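Mutual gliding-motility protein MglA (Myxococcus xanthus DK 1622, PDB 6H35) acts as a small GTPase of the Arf family, an intracellular switch that coordinates social and adventurous gliding motility and controls the direction and speed of movement. Local coordinates at residues 14-19 with 77-82; 57-62 with 72-77; 106-111 with 145-150. One frame throughout, in Å; residues are numbered along the deposited sequence.

The three contacts sample one small P-loop GTPase fold, and two of them are built on its central sheet. Contacts 1 and 2 have centres about 15 Å apart and share Tyr-77. Strand 71-77 pairs in parallel with strand 10-18 in contact 1 and antiparallel with strand 53-59 in contact 2, so it lies between the two, and Ile-15 packs on Phe-74 and Leu-76. Along the chain, contact 2 is nested inside the loop that contact 1 closes, and contact 3 follows both. Contact 3 is separate, its centre about 21 Å from that of contact 1 and about 32 Å from that of contact 2. On the guanine side of the nucleotide site, it joins the start of helix 110-126 to the loop before helix 151-158.

Contact 1 of 3, residues 14-19 with 77-82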
# COMPACT_ATOMS: atom_id res chain seq x y z
N LYS A 14 -2.57 -0.24 9.73
CA LYS A 14 -3.23 -0.12 8.44
C LYS A 14 -2.21 0.24 7.37
O LYS A 14 -1.46 1.22 7.53
CB LYS A 14 -4.34 0.92 8.48
CG LYS A 14 -4.92 1.25 7.12
CD LYS A 14 -6.35 1.77 7.23
CE LYS A 14 -6.39 3.13 7.89
NZ LYS A 14 -7.75 3.72 7.77
N ILE A 15 -2.19 -0.53 6.29
CA ILE A 15 -1.34 -0.24 5.15
C ILE A 15 -2.25 -0.03 3.95
O ILE A 15 -3.08 -0.89 3.63
CB ILE A 15 -0.32 -1.36 4.89
CG1 ILE A 15 0.70 -1.40 6.03
CG2 ILE A 15 0.38 -1.14 3.56
CD1 ILE A 15 1.51 -2.67 6.06
N VAL A 16 -2.09 1.11 3.28
CA VAL A 16 -2.94 1.51 2.17
C VAL A 16 -2.14 1.42 0.89
O VAL A 16 -1.07 2.03 0.77
CB VAL A 16 -3.49 2.94 2.38
CG1 VAL A 16 -4.25 3.40 1.15
CG2 VAL A 16 -4.37 2.98 3.61
N TYR A 17 -2.64 0.64 -0.07
CA TYR A 17 -2.07 0.59 -1.41
C TYR A 17 -2.76 1.65 -2.26
O TYR A 17 -3.97 1.60 -2.47
CB TYR A 17 -2.24 -0.80 -2.02
CG TYR A 17 -1.20 -1.78 -1.55
CD1 TYR A 17 -1.18 -2.21 -0.23
CD2 TYR A 17 -0.23 -2.27 -2.42
CE1 TYR A 17 -0.23 -3.11 0.21
CE2 TYR A 17 0.73 -3.17 -1.98
CZ TYR A 17 0.72 -3.58 -0.66
OH TYR A 17 1.67 -4.48 -0.22
N TYR A 18 -1.97 2.61 -2.75
CA TYR A 18 -2.48 3.77 -3.46
C TYR A 18 -1.95 3.76 -4.89
O TYR A 18 -0.91 3.17 -5.18
CB TYR A 18 -2.05 5.06 -2.76
CG TYR A 18 -3.05 6.20 -2.77
CD1 TYR A 18 -4.03 6.30 -1.78
CD2 TYR A 18 -3.00 7.19 -3.74
CE1 TYR A 18 -4.93 7.35 -1.77
CE2 TYR A 18 -3.90 8.24 -3.74
CZ TYR A 18 -4.86 8.31 -2.75
OH TYR A 18 -5.76 9.36 -2.74
N GLY A 19 -2.68 4.43 -5.78
CA GLY A 19 -2.27 4.53 -7.16
C GLY A 19 -3.43 4.75 -8.10
O GLY A 19 -4.60 4.62 -7.71
N TYR A 77 -5.48 -2.35 2.64
CA TYR A 77 -6.59 -1.70 1.95
C TYR A 77 -6.12 -1.22 0.58
O TYR A 77 -5.04 -0.63 0.47
CB TYR A 77 -7.09 -0.49 2.75
CG TYR A 77 -7.99 -0.83 3.90
CD1 TYR A 77 -7.46 -1.22 5.12
CD2 TYR A 77 -9.37 -0.75 3.79
CE1 TYR A 77 -8.28 -1.54 6.19
CE2 TYR A 77 -10.20 -1.06 4.85
CZ TYR A 77 -9.65 -1.45 6.05
OH TYR A 77 -10.46 -1.77 7.12
N THR A 78 -6.91 -1.48 -0.45
CA THR A 78 -6.74 -0.73 -1.68
C THR A 78 -7.60 0.53 -1.60
O THR A 78 -8.28 0.79 -0.60
CB THR A 78 -7.12 -1.55 -2.92
OG1 THR A 78 -8.54 -1.71 -2.98
CG2 THR A 78 -6.45 -2.91 -2.89
N VAL A 79 -7.58 1.31 -2.67
CA VAL A 79 -8.26 2.60 -2.70
C VAL A 79 -9.06 2.64 -4.00
O VAL A 79 -8.65 2.02 -4.99
CB VAL A 79 -7.24 3.74 -2.56
CG1 VAL A 79 -7.12 4.54 -3.84
CG2 VAL A 79 -7.58 4.62 -1.38
N PRO A 80 -10.23 3.28 -4.03
CA PRO A 80 -10.96 3.38 -5.30
C PRO A 80 -10.23 4.28 -6.29
O PRO A 80 -9.44 5.15 -5.91
CB PRO A 80 -12.31 3.97 -4.89
CG PRO A 80 -12.05 4.65 -3.59
CD PRO A 80 -10.97 3.86 -2.91
N GLY A 81 -10.51 4.06 -7.58
CA GLY A 81 -9.75 4.71 -8.63
C GLY A 81 -10.48 5.76 -9.44
O GLY A 81 -9.84 6.52 -10.17
N GLN A 82 -11.80 5.83 -9.32
CA GLN A 82 -12.56 6.81 -10.08
C GLN A 82 -12.42 8.20 -9.46
O GLN A 82 -12.29 8.34 -8.24
CB GLN A 82 -14.04 6.41 -10.16
CG GLN A 82 -14.29 5.07 -10.83
CD GLN A 82 -14.13 5.11 -12.34
OE1 GLN A 82 -13.77 6.14 -12.91
NE2 GLN A 82 -14.39 3.99 -13.00
O HOH W 1 -6.78 6.44 -6.92
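Lys-14 and Tyr-77 meet where strand 10-18 runs parallel to the end of strand 71-77, two neighbouring strands inside the sheet of a Ras-like P-loop GTPase. The backbone ladder is short. Tyr-77 N donates to Ile-15 O at 3.0 Å, and Tyr-77 O receives the amide of Tyr-17, N to O 2.8 Å.

The lysine can be followed outward. Its CB sets CG anti to the backbone N (chi1 171°), which directs the chain across the tyrosine at about a right angle. CG lies 4.1 Å from Tyr-77 CD1, and CD comes closer, 3.8 Å from the same CD1, approaching the ring obliquely. Beyond CD the chain bends (chi3 68°) and CE carries NZ on above the ring, 5.7 Å from the centroid of the Tyr-77 ring, so far that any cation-pi attraction is weak at best. NZ hydrogen-bonds instead to Ile-92 O, in the last turn of helix 86-93, and to Lys-94 O just beyond it. The aliphatic half of Lys-14 thus does the packing on Tyr-77.

Further along, Val-79 turns back toward the strand. Its CG1 sits over one face of the Tyr-18 ring, offset toward the rim, while CG2 reaches Tyr-18 CE1 at 3.8 Å. Tyr-18 OH continues to Asn-119 OD1, so this ring is held by packing and by a polar tip.

Both chains then diverge into loops predicted to bind GTP: Gly-19 begins the P-loop, and Thr-78 to Gln-82 form the segment that corresponds to the start of switch II in related GTPases. One water bridges the gap between them, donating to Gly-19 O at 2.9 Å and to Pro-80 O at 3.1 Å.

Contact 2 of 3, residues 57-62 with 72-77; sequences FDFLPL and TRFHLY
The beta hairpin of strands 53-59 and 71-77 is joined here by antiparallel pairing of Phe-57 with Leu-76 and of Phe-59 with Phe-74. Leu-76 N reaches Phe-57 O at 2.8 Å and Phe-74 N reaches Phe-59 O at 2.9 Å, with the reciprocal bonds also made. Between them, at the non-hydrogen-bonded pair, Asp-58 CB lies over one face of the His-75 ring, 3.8 Å from its centroid.

On that same face of the sheet, Arg-73 NH1 forms a salt bridge with Asp-58 OD1 at 3.0 Å. The guanidinium stands nearly perpendicular to the carboxylate (88°), and NH1 comes to the anti side of OD1, well out of the carboxylate plane. A bend at chi3 (-54°) helps turn NH2 into a second salt bridge, with Glu-10 OE2 of strand 10-18. Leu-60 CD1 rests over one face of the guanidinium, toward its NH2 rim. A leucine in place of Arg-73 would probably leave both Asp-58 and Glu-10 without their positive partner.

By its place in the fold this hairpin probably corresponds to the interswitch of Arf-family GTPases, the strand pair between the two switch regions. Its other face is apolar and turned to helices 25-35 and 176-191. Phe-57 lies alongside Leu-76, CZ to CD1 3.8 Å. Phe-59, its CG in the crowded position between N and C (chi1 72°), brings CE1 within 3.7 Å of Phe-74 CB, the two rings barely overlapping. Pro-61 CG meets the in-plane edge of the Phe-74 ring, 3.8 Å from CD2.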
# COMPACT_ATOMS: atom_id res chain seq x y z
N PHE A 57 -8.29 -6.70 3.69
CA PHE A 57 -8.23 -7.88 4.55
C PHE A 57 -7.14 -7.66 5.59
O PHE A 57 -6.28 -6.80 5.43
CB PHE A 57 -7.96 -9.17 3.76
CG PHE A 57 -6.53 -9.33 3.33
CD1 PHE A 57 -6.07 -8.73 2.17
CD2 PHE A 57 -5.64 -10.10 4.08
CE1 PHE A 57 -4.75 -8.89 1.76
CE2 PHE A 57 -4.32 -10.26 3.68
CZ PHE A 57 -3.87 -9.65 2.51
N ASP A 58 -7.17 -8.47 6.65
CA ASP A 58 -6.15 -8.39 7.69
C ASP A 58 -5.52 -9.75 7.93
O ASP A 58 -6.10 -10.80 7.62
CB ASP A 58 -6.71 -7.82 9.00
CG ASP A 58 -7.80 -8.68 9.59
OD1 ASP A 58 -7.49 -9.73 10.17
OD2 ASP A 58 -8.98 -8.29 9.47
N PHE A 59 -4.32 -9.73 8.50
CA PHE A 59 -3.63 -10.96 8.83
C PHE A 59 -2.66 -10.73 9.98
O PHE A 59 -2.20 -9.61 10.22
CB PHE A 59 -2.89 -11.54 7.61
CG PHE A 59 -1.66 -10.76 7.21
CD1 PHE A 59 -1.78 -9.60 6.47
CD2 PHE A 59 -0.40 -11.21 7.56
CE1 PHE A 59 -0.66 -8.89 6.09
CE2 PHE A 59 0.72 -10.51 7.18
CZ PHE A 59 0.59 -9.35 6.45
N LEU A 60 -2.38 -11.82 10.70
CA LEU A 60 -1.44 -11.85 11.80
C LEU A 60 -0.18 -12.56 11.33
O LEU A 60 -0.16 -13.79 11.24
CB LEU A 60 -2.05 -12.59 13.00
CG LEU A 60 -1.56 -12.27 14.40
CD1 LEU A 60 -1.98 -10.88 14.83
CD2 LEU A 60 -2.12 -13.32 15.34
N PRO A 61 0.90 -11.84 11.00
CA PRO A 61 2.13 -12.51 10.55
C PRO A 61 2.68 -13.46 11.59
O PRO A 61 3.22 -13.05 12.63
CB PRO A 61 3.09 -11.34 10.27
CG PRO A 61 2.50 -10.16 10.98
CD PRO A 61 1.02 -10.37 10.97
N LEU A 62 2.55 -14.76 11.32
CA LEU A 62 2.94 -15.82 12.25
C LEU A 62 4.44 -15.89 12.46
O LEU A 62 4.88 -16.54 13.42
CB LEU A 62 2.44 -17.18 11.76
CG LEU A 62 2.95 -17.81 10.45
CD1 LEU A 62 2.42 -19.24 10.35
CD2 LEU A 62 2.58 -17.03 9.19
N THR A 72 1.34 -8.09 16.34
CA THR A 72 0.97 -7.08 15.35
C THR A 72 0.02 -7.69 14.32
O THR A 72 0.28 -8.77 13.79
CB THR A 72 2.21 -6.53 14.66
OG1 THR A 72 3.11 -5.97 15.63
CG2 THR A 72 1.83 -5.44 13.66
N ARG A 73 -1.08 -7.00 14.06
CA ARG A 73 -2.02 -7.36 13.01
C ARG A 73 -1.97 -6.30 11.93
O ARG A 73 -2.01 -5.10 12.23
CB ARG A 73 -3.44 -7.50 13.56
CG ARG A 73 -4.49 -7.78 12.50
CD ARG A 73 -5.84 -8.09 13.12
NE ARG A 73 -5.76 -9.17 14.10
CZ ARG A 73 -5.82 -10.47 13.80
NH1 ARG A 73 -5.98 -10.86 12.55
NH2 ARG A 73 -5.72 -11.37 14.77
N PHE A 74 -1.89 -6.73 10.67
CA PHE A 74 -1.80 -5.82 9.54
C PHE A 74 -3.11 -5.85 8.76
O PHE A 74 -3.61 -6.93 8.42
CB PHE A 74 -0.62 -6.19 8.63
CG PHE A 74 0.71 -5.78 9.19
CD1 PHE A 74 1.15 -4.48 9.09
CD2 PHE A 74 1.53 -6.71 9.81
CE1 PHE A 74 2.38 -4.10 9.60
CE2 PHE A 74 2.76 -6.34 10.33
CZ PHE A 74 3.18 -5.03 10.22
N HIS A 75 -3.65 -4.67 8.49
CA HIS A 75 -4.85 -4.50 7.67
C HIS A 75 -4.44 -3.83 6.36
O HIS A 75 -3.97 -2.68 6.37
CB HIS A 75 -5.90 -3.66 8.40
CG HIS A 75 -6.23 -4.14 9.78
ND1 HIS A 75 -7.50 -4.54 10.14
CD2 HIS A 75 -5.47 -4.25 10.89
CE1 HIS A 75 -7.50 -4.90 11.41
NE2 HIS A 75 -6.29 -4.73 11.89
N LEU A 76 -4.63 -4.53 5.25
CA LEU A 76 -4.29 -4.02 3.92
C LEU A 76 -5.56 -3.55 3.23
O LEU A 76 -6.57 -4.26 3.22
CB LEU A 76 -3.59 -5.10 3.07
CG LEU A 76 -2.30 -5.74 3.60
CD1 LEU A 76 -1.63 -6.62 2.55
CD2 LEU A 76 -1.33 -4.70 4.10
N TYR A 77 -5.48 -2.35 2.64
CA TYR A 77 -6.59 -1.70 1.95
C TYR A 77 -6.12 -1.22 0.58
O TYR A 77 -5.04 -0.63 0.47
CB TYR A 77 -7.09 -0.49 2.75
CG TYR A 77 -7.99 -0.83 3.90
CD1 TYR A 77 -7.46 -1.22 5.12
CD2 TYR A 77 -9.37 -0.75 3.79
CE1 TYR A 77 -8.28 -1.54 6.19
CE2 TYR A 77 -10.20 -1.06 4.85
CZ TYR A 77 -9.65 -1.45 6.05
OH TYR A 77 -10.46 -1.77 7.12

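Contact 3 of 3, residues 106-111 with 145-150; sequences QIERME and LPNAVT
Val-149 presses one methyl into the bend where residues 106-109 lead into helix 110-126, and this is the close-packed half of the contact. Its CG2 lies 3.5 Å from Ile-107 CA and 3.7 Å from Ile-107 CB, with Met-110 CG 3.9 Å away on the helix itself. Because CG2 is anti to the carbonyl carbon of Val-149, it is this branch that faces the other segment, while CG1 takes no part. Met-110 is buried, and its side chain goes on to Met-154, Ala-157 and Leu-158 of helix 151-158, so the valine methyl lies at the margin of an interhelical apolar cluster.

One backbone bond ties the loops together: Ile-107 N donates to Asn-147 O at 3.1 Å. Past it the contact changes character. Asn-147 points its CG between its own backbone N and carbonyl carbon (chi1 50°), which carries ND2 across to two acceptors. The short bond goes to Glu-108 OE1, 2.7 Å from ND2, on the syn side and 21° out of the carboxylate plane. The other, to Gln-106 OE1, is weak at 3.4 Å, and the two amides stand almost perpendicular (88°). Glu-108 is exposed to solvent, so this side is a polar fringe, unlike the apolar packing of Val-149 against Ile-107 and the buried Met-110. Gln-106 has its stronger polar partner outside the two loops, NE2 bonding to Asp-104 OD1, and its OE1 lies 3.5 Å from Leu-145 CD1.

Leu-145 also touches the bound GDP and directly follows Asn-141 to Asp-144, predicted to bind GTP. Its position is consistent with the loop just beyond the NKxD guanine-recognition motif of Ras-like GTPases, here resting on the neighbouring strand-to-helix connection.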
# COMPACT_ATOMS: atom_id res chain seq x y z
N GLN A 106 3.77 1.82 -17.43
CA GLN A 106 3.52 2.16 -18.83
C GLN A 106 3.69 3.66 -19.03
O GLN A 106 3.23 4.47 -18.22
CB GLN A 106 2.12 1.75 -19.24
CG GLN A 106 1.91 0.26 -19.31
CD GLN A 106 0.45 -0.10 -19.53
OE1 GLN A 106 0.08 -0.60 -20.58
NE2 GLN A 106 -0.38 0.17 -18.52
N ILE A 107 4.35 4.03 -20.13
CA ILE A 107 4.56 5.45 -20.42
C ILE A 107 3.22 6.17 -20.50
O ILE A 107 3.05 7.26 -19.91
CB ILE A 107 5.42 5.61 -21.70
CG1 ILE A 107 5.93 7.04 -21.83
CG2 ILE A 107 4.67 5.18 -22.95
CD1 ILE A 107 7.05 7.18 -22.84
N GLU A 108 2.23 5.55 -21.14
CA GLU A 108 0.91 6.15 -21.31
C GLU A 108 0.17 6.34 -20.00
O GLU A 108 -0.95 6.86 -20.02
CB GLU A 108 0.06 5.29 -22.26
CG GLU A 108 0.68 5.10 -23.64
CD GLU A 108 1.54 3.86 -23.72
OE1 GLU A 108 1.80 3.25 -22.66
OE2 GLU A 108 1.97 3.50 -24.84
N ARG A 109 0.75 5.94 -18.87
CA ARG A 109 0.12 6.11 -17.58
C ARG A 109 0.92 6.99 -16.63
O ARG A 109 0.50 7.18 -15.48
CB ARG A 109 -0.14 4.75 -16.93
CG ARG A 109 -1.09 3.86 -17.72
CD ARG A 109 -2.49 4.48 -17.80
NE ARG A 109 -3.25 4.37 -16.55
CZ ARG A 109 -4.28 5.15 -16.25
NH1 ARG A 109 -4.66 6.10 -17.10
NH2 ARG A 109 -4.93 5.00 -15.11
N MET A 110 2.05 7.55 -17.08
CA MET A 110 2.94 8.27 -16.16
C MET A 110 2.25 9.48 -15.56
O MET A 110 2.20 9.64 -14.33
CB MET A 110 4.21 8.70 -16.90
CG MET A 110 5.19 7.57 -17.11
SD MET A 110 5.55 6.74 -15.54
CE MET A 110 6.35 8.06 -14.63
N GLU A 111 1.72 10.35 -16.43
CA GLU A 111 0.83 11.43 -16.02
C GLU A 111 -0.21 10.95 -15.00
O GLU A 111 -0.34 11.54 -13.92
CB GLU A 111 0.17 12.06 -17.26
CG GLU A 111 -0.89 11.17 -17.98
CD GLU A 111 -0.48 9.70 -18.21
OE1 GLU A 111 -1.32 8.82 -18.26
OE2 GLU A 111 0.75 9.42 -18.37
N LEU A 145 5.86 -5.30 -19.30
CA LEU A 145 5.27 -4.75 -20.51
C LEU A 145 6.33 -4.06 -21.36
O LEU A 145 7.29 -3.48 -20.83
CB LEU A 145 4.15 -3.78 -20.16
CG LEU A 145 2.89 -4.43 -19.56
CD1 LEU A 145 1.79 -3.41 -19.33
CD2 LEU A 145 2.39 -5.56 -20.45
N PRO A 146 6.19 -4.10 -22.69
CA PRO A 146 7.22 -3.49 -23.56
C PRO A 146 7.25 -1.97 -23.49
O PRO A 146 8.30 -1.39 -23.80
CB PRO A 146 6.84 -3.98 -24.96
CG PRO A 146 5.37 -4.28 -24.87
CD PRO A 146 5.14 -4.78 -23.47
N ASN A 147 6.16 -1.32 -23.12
CA ASN A 147 6.12 0.13 -23.00
C ASN A 147 6.47 0.63 -21.60
O ASN A 147 6.10 1.75 -21.24
CB ASN A 147 4.75 0.67 -23.43
CG ASN A 147 3.60 -0.05 -22.75
OD1 ASN A 147 3.74 -1.19 -22.31
ND2 ASN A 147 2.44 0.61 -22.68
N ALA A 148 7.17 -0.18 -20.81
CA ALA A 148 7.52 0.20 -19.44
C ALA A 148 8.63 1.24 -19.44
O ALA A 148 9.65 1.06 -20.11
CB ALA A 148 7.95 -1.03 -18.64
N VAL A 149 8.43 2.31 -18.67
CA VAL A 149 9.44 3.36 -18.59
C VAL A 149 10.64 2.87 -17.79
O VAL A 149 10.51 2.03 -16.89
CB VAL A 149 8.83 4.64 -17.98
CG1 VAL A 149 9.87 5.74 -17.81
CG2 VAL A 149 7.69 5.14 -18.84
N THR A 150 11.82 3.37 -18.14
CA THR A 150 13.02 3.05 -17.37
C THR A 150 12.85 3.48 -15.92
O THR A 150 12.10 4.42 -15.60
CB THR A 150 14.25 3.74 -17.96
OG1 THR A 150 14.01 5.15 -18.05
CG2 THR A 150 14.53 3.21 -19.35